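Phosphonopyruvate hydrolase (Variovorax sp., PDB 2HJP) hydrolyses the carbon-phosphorus bond of phosphonopyruvate to give pyruvate and phosphate, using a divalent metal cation such as magnesium, cobalt or manganese. Local coordinates at residues L26-A31 and S72-P77; R247-R252 and R260-A265. All blocks are in the same frame, centred on the assembly; numbering follows the deposited sequence. Where two conformers were deposited one is given.

Interaction 1 belongs to the barrel itself: helix 25-34 meets the loop 72-77 that leads into strand 78-81, with small aliphatic groups buried inside and a xylose at its outer edge. Interaction 2 lies farther out: its centre is about 31 Å from that of the chain, against about 13 Å for interaction 1. There the long helix 237-256 is met by the loop 260-265 that follows it, with valine on valine inside and an arginine laid over a valine methyl outside. The two share no element, and the centres of interactions 1 and 2 are about 27 Å apart. Neither pair of segments is joined by hydrogen bonds; both contacts also touch the second subunit, to which interaction 2 adds salt bridges.

Interaction 1 (L26-A31 and S72-P77); sequences LVAKLA and STVSIP. With XYS (alpha-D-xylopyranose), chain B.
The backbones of Lys29 and Val74 come nearest, their CA atoms 5.8 Å apart, where the loop 72-77 passes helix 25-34. Val74 puts one methyl, CG1, against the helix backbone: it sits 3.6 Å from Ala28 CB and equally close to Ala28 O, with Lys29 N at 3.8 Å. The short alanine side chain lets this methyl come close to the helix. CG1 is anti to its own carbonyl carbon (chi1 -57°), which turns it from the loop toward the helix. One residue earlier, Thr73 CG2 meets Lys29 CB more loosely, at 4.2 Å, and the threonine also packs on Ala51 of the second subunit. With every torsion near 180°, Lys29 carries NZ away to a hydrogen bond with Leu275 O, while the Thr73 hydroxyl, OG1, hydrogen-bonds Ala69 O in helix 60-71; of the lysine side chain, CB is the part that meets Thr73.

This is part of the eight-stranded TIM barrel of the PEP mutase/isocitrate lyase superfamily: the loop joins helix 60-71 to strand 78-81 and packs beside helix 25-34, while Ala28, Val74 and Ile76 all rest on Ile39 of strand 38-41. At the outer edge a xylose lies against Ser75, whose OG is 3.3 Å from XYS C5, and Glu32 OE2 is hydrogen-bonded to both Ser75 OG and the sugar.

Interaction 2 (R247-R252 and R260-A265); sequences REVFAR and REVDAA
Val249 and Arg252, one helical turn apart, both meet Val262 of the loop 260-265. Val262 was modelled in two conformers, and its contacts hold for the one given here and are less certain than the rest. Val249 comes first in sequence and lies deeper, its CG2 touching Val262 CG2 at 3.8 Å. With chi1 at 68°, Val249 CG1 sits between the backbone N and the carbonyl carbon, leaving CG2 anti to the N and facing the other valine.

Three residues on, Arg252 leaves the helix with CG anti to its carbonyl carbon, then bends at chi3 (62°) to bring its guanidinium across Val262. The methyl CG2 lies over one face of that flat group, displaced toward the rim; the closest atom is NH1, 3.5 Å from Val262 CG2. This is van der Waals packing of a methyl on a planar cation. NH2 comes obliquely to within 4.0 Å of Glu261 O, too long to count as a hydrogen bond. A serine in place of Arg252 would probably leave Val262 uncovered on the side where the guanidinium lies.

Toward the second subunit, Val249 packs on Ala241, Arg247 forms a salt bridge with Glu271 and Asp263 one with Arg240, all three partners being on that subunit. Within the chain Val262 also packs on Ile253, and segment 260-265 folds back along helix 237-256 before the chain enters helix 269-275.

Interaction 1 (L26-A31 and S72-P77)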
ATOM      1  N   LEU A  26      15.931   6.922  -5.575  1.00 17.95           N
ATOM      2  CA  LEU A  26      16.968   7.929  -5.732  1.00 16.87           C
ATOM      3  C   LEU A  26      18.367   7.252  -5.675  1.00 16.24           C
ATOM      4  O   LEU A  26      19.230   7.508  -6.505  1.00 15.23           O
ATOM      5  CB  LEU A  26      16.831   9.075  -4.669  1.00 16.21           C
ATOM      6  CG  LEU A  26      17.911  10.187  -4.638  1.00 15.36           C
ATOM      7  CD1 LEU A  26      17.933  10.916  -5.938  1.00 15.37           C
ATOM      8  CD2 LEU A  26      17.687  11.194  -3.509  1.00 14.88           C
ATOM      9  N   VAL A  27      18.583   6.444  -4.659  1.00 15.72           N
ATOM     10  CA  VAL A  27      19.857   5.750  -4.533  1.00 17.44           C
ATOM     11  C   VAL A  27      20.064   4.846  -5.770  1.00 15.74           C
ATOM     12  O   VAL A  27      21.184   4.732  -6.287  1.00 15.40           O
ATOM     13  CB  VAL A  27      19.849   4.867  -3.252  1.00 16.35           C
ATOM     14  CG1 VAL A  27      20.990   3.854  -3.318  1.00 17.38           C
ATOM     15  CG2 VAL A  27      19.915   5.822  -1.967  1.00 16.47           C
ATOM     16  N   ALA A  28      18.996   4.199  -6.249  1.00 14.35           N
ATOM     17  CA  ALA A  28      19.146   3.331  -7.461  1.00 14.59           C
ATOM     18  C   ALA A  28      19.578   4.196  -8.632  1.00 15.87           C
ATOM     19  O   ALA A  28      20.420   3.796  -9.474  1.00 15.90           O
ATOM     20  CB  ALA A  28      17.818   2.593  -7.767  1.00 11.50           C
ATOM     21  N   LYS A  29      18.961   5.384  -8.753  1.00 17.41           N
ATOM     22  CA  LYS A  29      19.361   6.296  -9.827  1.00 15.43           C
ATOM     23  C   LYS A  29      20.845   6.678  -9.686  1.00 16.47           C
ATOM     24  O   LYS A  29      21.582   6.745 -10.702  1.00 14.81           O
ATOM     25  CB  LYS A  29      18.463   7.539  -9.826  1.00 16.49           C
ATOM     26  CG  LYS A  29      18.739   8.566 -10.961  1.00 18.61           C
ATOM     27  CD  LYS A  29      17.572   9.601 -10.983  1.00 21.92           C
ATOM     28  CE  LYS A  29      17.584  10.483 -12.223  1.00 27.15           C
ATOM     29  NZ  LYS A  29      16.425  11.441 -12.202  1.00 27.48           N
ATOM     30  N   LEU A  30      21.329   6.898  -8.458  1.00 14.88           N
ATOM     31  CA  LEU A  30      22.732   7.254  -8.349  1.00 15.70           C
ATOM     32  C   LEU A  30      23.622   6.087  -8.756  1.00 15.09           C
ATOM     33  O   LEU A  30      24.675   6.314  -9.360  1.00 16.70           O
ATOM     34  CB  LEU A  30      23.065   7.740  -6.944  1.00 12.37           C
ATOM     35  CG  LEU A  30      22.368   9.072  -6.596  1.00 16.40           C
ATOM     36  CD1 LEU A  30      22.407   9.311  -5.086  1.00 17.34           C
ATOM     37  CD2 LEU A  30      23.038  10.242  -7.361  1.00 14.66           C
ATOM     38  N   ALA A  31      23.229   4.862  -8.397  1.00 14.81           N
ATOM     39  CA  ALA A  31      24.028   3.670  -8.780  1.00 15.97           C
ATOM     40  C   ALA A  31      24.086   3.591 -10.294  1.00 17.44           C
ATOM     41  O   ALA A  31      25.187   3.325 -10.862  1.00 17.19           O
ATOM     42  CB  ALA A  31      23.387   2.349  -8.230  1.00 14.07           C
ATOM     43  N   SER A  72      10.846   1.524 -12.163  1.00 17.42           N
ATOM     44  CA  SER A  72      10.238   2.569 -12.983  1.00 19.81           C
ATOM     45  C   SER A  72      11.123   3.804 -13.054  1.00 20.80           C
ATOM     46  O   SER A  72      10.859   4.756 -13.792  1.00 22.86           O
ATOM     47  CB  SER A  72       8.846   2.950 -12.424  1.00 20.61           C
ATOM     48  OG  SER A  72       8.977   3.542 -11.137  1.00 25.03           O
ATOM     49  N   THR A  73      12.189   3.796 -12.272  1.00 19.65           N
ATOM     50  CA  THR A  73      13.106   4.927 -12.248  1.00 18.85           C
ATOM     51  C   THR A  73      14.407   4.633 -13.034  1.00 19.25           C
ATOM     52  O   THR A  73      14.935   5.522 -13.636  1.00 19.71           O
ATOM     53  CB  THR A  73      13.466   5.257 -10.779  1.00 17.71           C
ATOM     54  OG1 THR A  73      12.270   5.639 -10.101  1.00 18.91           O
ATOM     55  CG2 THR A  73      14.500   6.418 -10.625  1.00 16.82           C
ATOM     56  N   VAL A  74      14.945   3.406 -12.991  1.00 17.06           N
ATOM     57  CA  VAL A  74      16.225   3.189 -13.648  1.00 17.56           C
ATOM     58  C   VAL A  74      16.024   2.473 -15.006  1.00 17.49           C
ATOM     59  O   VAL A  74      14.969   1.896 -15.256  1.00 17.42           O
ATOM     60  CB  VAL A  74      17.227   2.353 -12.700  1.00 15.05           C
ATOM     61  CG1 VAL A  74      17.421   3.085 -11.334  1.00 12.97           C
ATOM     62  CG2 VAL A  74      16.645   0.985 -12.398  1.00 12.97           C
ATOM     63  N   SER A  75      17.047   2.503 -15.847  1.00 18.15           N
ATOM     64  CA  SER A  75      16.987   1.873 -17.152  1.00 19.24           C
ATOM     65  C   SER A  75      17.827   0.587 -17.124  1.00 19.79           C
ATOM     66  O   SER A  75      17.827  -0.185 -18.087  1.00 19.43           O
ATOM     67  CB  SER A  75      17.546   2.845 -18.241  1.00 22.00           C
ATOM     68  OG  SER A  75      18.988   2.855 -18.194  1.00 23.84           O
ATOM     69  N   ILE A  76      18.506   0.302 -15.999  1.00 17.26           N
ATOM     70  CA  ILE A  76      19.352  -0.883 -15.944  1.00 17.98           C
ATOM     71  C   ILE A  76      18.594  -2.001 -15.177  1.00 16.36           C
ATOM     72  O   ILE A  76      17.648  -1.692 -14.462  1.00 16.28           O
ATOM     73  CB  ILE A  76      20.728  -0.559 -15.269  1.00 20.82           C
ATOM     74  CG1 ILE A  76      20.514   0.007 -13.858  1.00 22.80           C
ATOM     75  CG2 ILE A  76      21.519   0.404 -16.190  1.00 17.49           C
ATOM     76  CD1 ILE A  76      19.935   1.365 -13.731  1.00 35.24           C
ATOM     77  N   PRO A  77      18.984  -3.288 -15.332  1.00 17.82           N
ATOM     78  CA  PRO A  77      18.304  -4.407 -14.645  1.00 17.74           C
ATOM     79  C   PRO A  77      18.280  -4.327 -13.114  1.00 16.33           C
ATOM     80  O   PRO A  77      19.263  -3.923 -12.470  1.00 18.01           O
ATOM     81  CB  PRO A  77      19.112  -5.645 -15.072  1.00 16.99           C
ATOM     82  CG  PRO A  77      19.687  -5.234 -16.400  1.00 18.52           C
ATOM     83  CD  PRO A  77      20.094  -3.793 -16.175  1.00 16.62           C
TER
HETATM   84  C1  XYS B 293      18.643   7.327 -17.832  1.00 58.72           C
HETATM   85  C2  XYS B 293      17.394   8.033 -18.434  1.00 58.54           C
HETATM   86  C3  XYS B 293      16.496   6.942 -19.097  1.00 58.01           C
HETATM   87  C4  XYS B 293      17.278   6.073 -20.143  1.00 57.29           C
HETATM   88  C5  XYS B 293      18.725   5.700 -19.758  1.00 57.39           C
HETATM   89  O1  XYS B 293      18.382   6.389 -16.760  1.00 58.76           O
HETATM   90  O2  XYS B 293      16.660   8.665 -17.383  1.00 60.27           O
HETATM   91  O3  XYS B 293      15.316   7.547 -19.696  1.00 56.90           O
HETATM   92  O4  XYS B 293      16.557   4.956 -20.708  1.00 55.84           O
HETATM   93  O5  XYS B 293      19.418   6.689 -18.863  1.00 58.76           O

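Interaction 2 (R247-R252 and R260-A265)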
ATOM      1  N   ARG A 247      24.214  10.710  10.032  1.00 17.96           N
ATOM      2  CA  ARG A 247      24.591  10.774  11.415  1.00 19.13           C
ATOM      3  C   ARG A 247      25.597  11.929  11.662  1.00 20.04           C
ATOM      4  O   ARG A 247      25.528  12.633  12.697  1.00 19.03           O
ATOM      5  CB  ARG A 247      25.245   9.433  11.738  1.00 24.00           C
ATOM      6  CG  ARG A 247      25.210   9.071  13.098  1.00 28.05           C
ATOM      7  CD  ARG A 247      25.702   7.612  13.195  1.00 31.79           C
ATOM      8  NE  ARG A 247      26.967   7.378  12.486  1.00 34.18           N
ATOM      9  CZ  ARG A 247      27.618   6.203  12.545  1.00 34.57           C
ATOM     10  NH1 ARG A 247      27.102   5.191  13.272  1.00 33.12           N
ATOM     11  NH2 ARG A 247      28.774   6.042  11.912  1.00 34.58           N
ATOM     12  N   GLU A 248      26.553  12.102  10.741  1.00 18.38           N
ATOM     13  CA  GLU A 248      27.561  13.145  10.917  1.00 20.44           C
ATOM     14  C   GLU A 248      26.959  14.545  10.717  1.00 19.82           C
ATOM     15  O   GLU A 248      27.268  15.475  11.488  1.00 19.47           O
ATOM     16  CB  GLU A 248      28.751  12.942   9.922  1.00 20.74           C
ATOM     17  CG  GLU A 248      29.945  13.887  10.158  1.00 24.41           C
ATOM     18  N   VAL A 249      26.119  14.717   9.692  1.00 19.25           N
ATOM     19  CA  VAL A 249      25.531  16.016   9.456  1.00 18.63           C
ATOM     20  C   VAL A 249      24.609  16.369  10.660  1.00 19.07           C
ATOM     21  O   VAL A 249      24.629  17.488  11.113  1.00 17.27           O
ATOM     22  CB  VAL A 249      24.743  16.044   8.124  1.00 20.15           C
ATOM     23  CG1 VAL A 249      23.555  15.186   8.237  1.00 26.44           C
ATOM     24  CG2 VAL A 249      24.209  17.426   7.789  1.00 22.99           C
ATOM     25  N   PHE A 250      23.854  15.393  11.189  1.00 15.16           N
ATOM     26  CA  PHE A 250      22.957  15.664  12.304  1.00 17.98           C
ATOM     27  C   PHE A 250      23.761  16.084  13.525  1.00 18.29           C
ATOM     28  O   PHE A 250      23.377  17.032  14.248  1.00 17.96           O
ATOM     29  CB  PHE A 250      22.109  14.436  12.674  1.00 15.92           C
ATOM     30  CG  PHE A 250      20.981  14.096  11.675  1.00 15.46           C
ATOM     31  CD1 PHE A 250      20.721  14.896  10.569  1.00 14.75           C
ATOM     32  CD2 PHE A 250      20.145  12.970  11.907  1.00 14.87           C
ATOM     33  CE1 PHE A 250      19.643  14.615   9.659  1.00 14.93           C
ATOM     34  CE2 PHE A 250      19.028  12.657  10.986  1.00 15.16           C
ATOM     35  CZ  PHE A 250      18.796  13.483   9.869  1.00 14.35           C
ATOM     36  N   ALA A 251      24.884  15.405  13.746  1.00 20.07           N
ATOM     37  CA  ALA A 251      25.715  15.702  14.934  1.00 19.15           C
ATOM     38  C   ALA A 251      26.322  17.096  14.754  1.00 18.54           C
ATOM     39  O   ALA A 251      26.394  17.858  15.712  1.00 20.31           O
ATOM     40  CB  ALA A 251      26.809  14.654  15.088  1.00 18.38           C
ATOM     41  N   ARG A 252      26.767  17.453  13.548  1.00 21.00           N
ATOM     42  CA  ARG A 252      27.305  18.786  13.333  1.00 20.34           C
ATOM     43  C   ARG A 252      26.256  19.878  13.531  1.00 21.11           C
ATOM     44  O   ARG A 252      26.545  20.925  14.162  1.00 21.08           O
ATOM     45  CB  ARG A 252      27.903  18.955  11.929  1.00 23.64           C
ATOM     46  CG  ARG A 252      29.173  18.129  11.735  1.00 29.11           C
ATOM     47  CD  ARG A 252      29.778  18.159  10.320  1.00 32.67           C
ATOM     48  NE  ARG A 252      30.196  19.513   9.911  1.00 38.26           N
ATOM     49  CZ  ARG A 252      30.383  19.907   8.636  1.00 40.70           C
ATOM     50  NH1 ARG A 252      30.171  19.055   7.603  1.00 40.24           N
ATOM     51  NH2 ARG A 252      30.816  21.146   8.397  1.00 38.82           N
ATOM     52  N   ARG A 260      24.449  26.844   9.341  1.00 28.53           N
ATOM     53  CA  ARG A 260      25.317  27.863   8.716  1.00 29.24           C
ATOM     54  C   ARG A 260      26.640  27.324   8.171  1.00 29.88           C
ATOM     55  O   ARG A 260      27.093  27.823   7.155  1.00 32.13           O
ATOM     56  CB  ARG A 260      25.598  29.036   9.693  1.00 30.36           C
ATOM     57  CG  ARG A 260      26.604  30.101   9.194  1.00 31.20           C
ATOM     58  CD  ARG A 260      26.884  31.193  10.291  1.00 33.45           C
ATOM     59  N   GLU A 261      27.224  26.326   8.839  1.00 30.00           N
ATOM     60  CA  GLU A 261      28.514  25.681   8.516  1.00 30.79           C
ATOM     61  C   GLU A 261      28.361  24.486   7.599  1.00 29.53           C
ATOM     62  O   GLU A 261      29.113  24.297   6.666  1.00 29.85           O
ATOM     63  CB  GLU A 261      29.155  25.070   9.753  1.00 33.01           C
ATOM     64  CG  GLU A 261      30.201  25.833  10.441  1.00 38.07           C
ATOM     65  CD  GLU A 261      29.701  27.214  10.732  1.00 41.17           C
ATOM     66  OE1 GLU A 261      29.844  28.090   9.836  1.00 40.78           O
ATOM     67  OE2 GLU A 261      29.147  27.398  11.847  1.00 45.07           O
ATOM     68  N   VAL A 262      27.371  23.669   7.896  1.00 26.11           N
ATOM     69  CA  VAL A 262      27.183  22.476   7.148  1.00 24.45           C
ATOM     70  C   VAL A 262      26.590  22.700   5.780  1.00 23.67           C
ATOM     71  O   VAL A 262      26.771  21.898   4.888  1.00 25.15           O
ATOM     72  CB  VAL A 262      26.338  21.509   8.023  1.00 25.24           C
ATOM     73  CG1 VAL A 262      24.918  21.615   7.640  0.50 23.85           C
ATOM     74  CG2 VAL A 262      26.894  20.144   7.985  0.50 26.18           C
ATOM     75  N   ASP A 263      25.895  23.801   5.578  1.00 23.01           N
ATOM     76  CA  ASP A 263      25.259  24.006   4.308  1.00 24.25           C
ATOM     77  C   ASP A 263      26.195  23.950   3.115  1.00 25.41           C
ATOM     78  O   ASP A 263      25.886  23.248   2.159  1.00 25.93           O
ATOM     79  CB  ASP A 263      24.496  25.337   4.283  1.00 23.57           C
ATOM     80  CG  ASP A 263      23.789  25.553   2.973  1.00 26.70           C
ATOM     81  OD1 ASP A 263      24.336  26.281   2.129  1.00 25.28           O
ATOM     82  OD2 ASP A 263      22.684  24.968   2.763  1.00 26.11           O
ATOM     83  N   ALA A 264      27.342  24.644   3.187  1.00 23.88           N
ATOM     84  CA  ALA A 264      28.274  24.720   2.030  1.00 27.26           C
ATOM     85  C   ALA A 264      28.736  23.399   1.445  1.00 27.13           C
ATOM     86  O   ALA A 264      28.793  23.226   0.230  1.00 31.78           O
ATOM     87  CB  ALA A 264      29.496  25.563   2.402  1.00 25.49           C
ATOM     88  N   ALA A 265      29.019  22.458   2.316  1.00 27.61           N
ATOM     89  CA  ALA A 265      29.513  21.145   1.965  1.00 26.79           C
ATOM     90  C   ALA A 265      28.421  20.266   1.288  1.00 25.94           C
ATOM     91  O   ALA A 265      28.689  19.475   0.350  1.00 26.84           O
ATOM     92  CB  ALA A 265      30.037  20.442   3.273  1.00 27.16           C
TER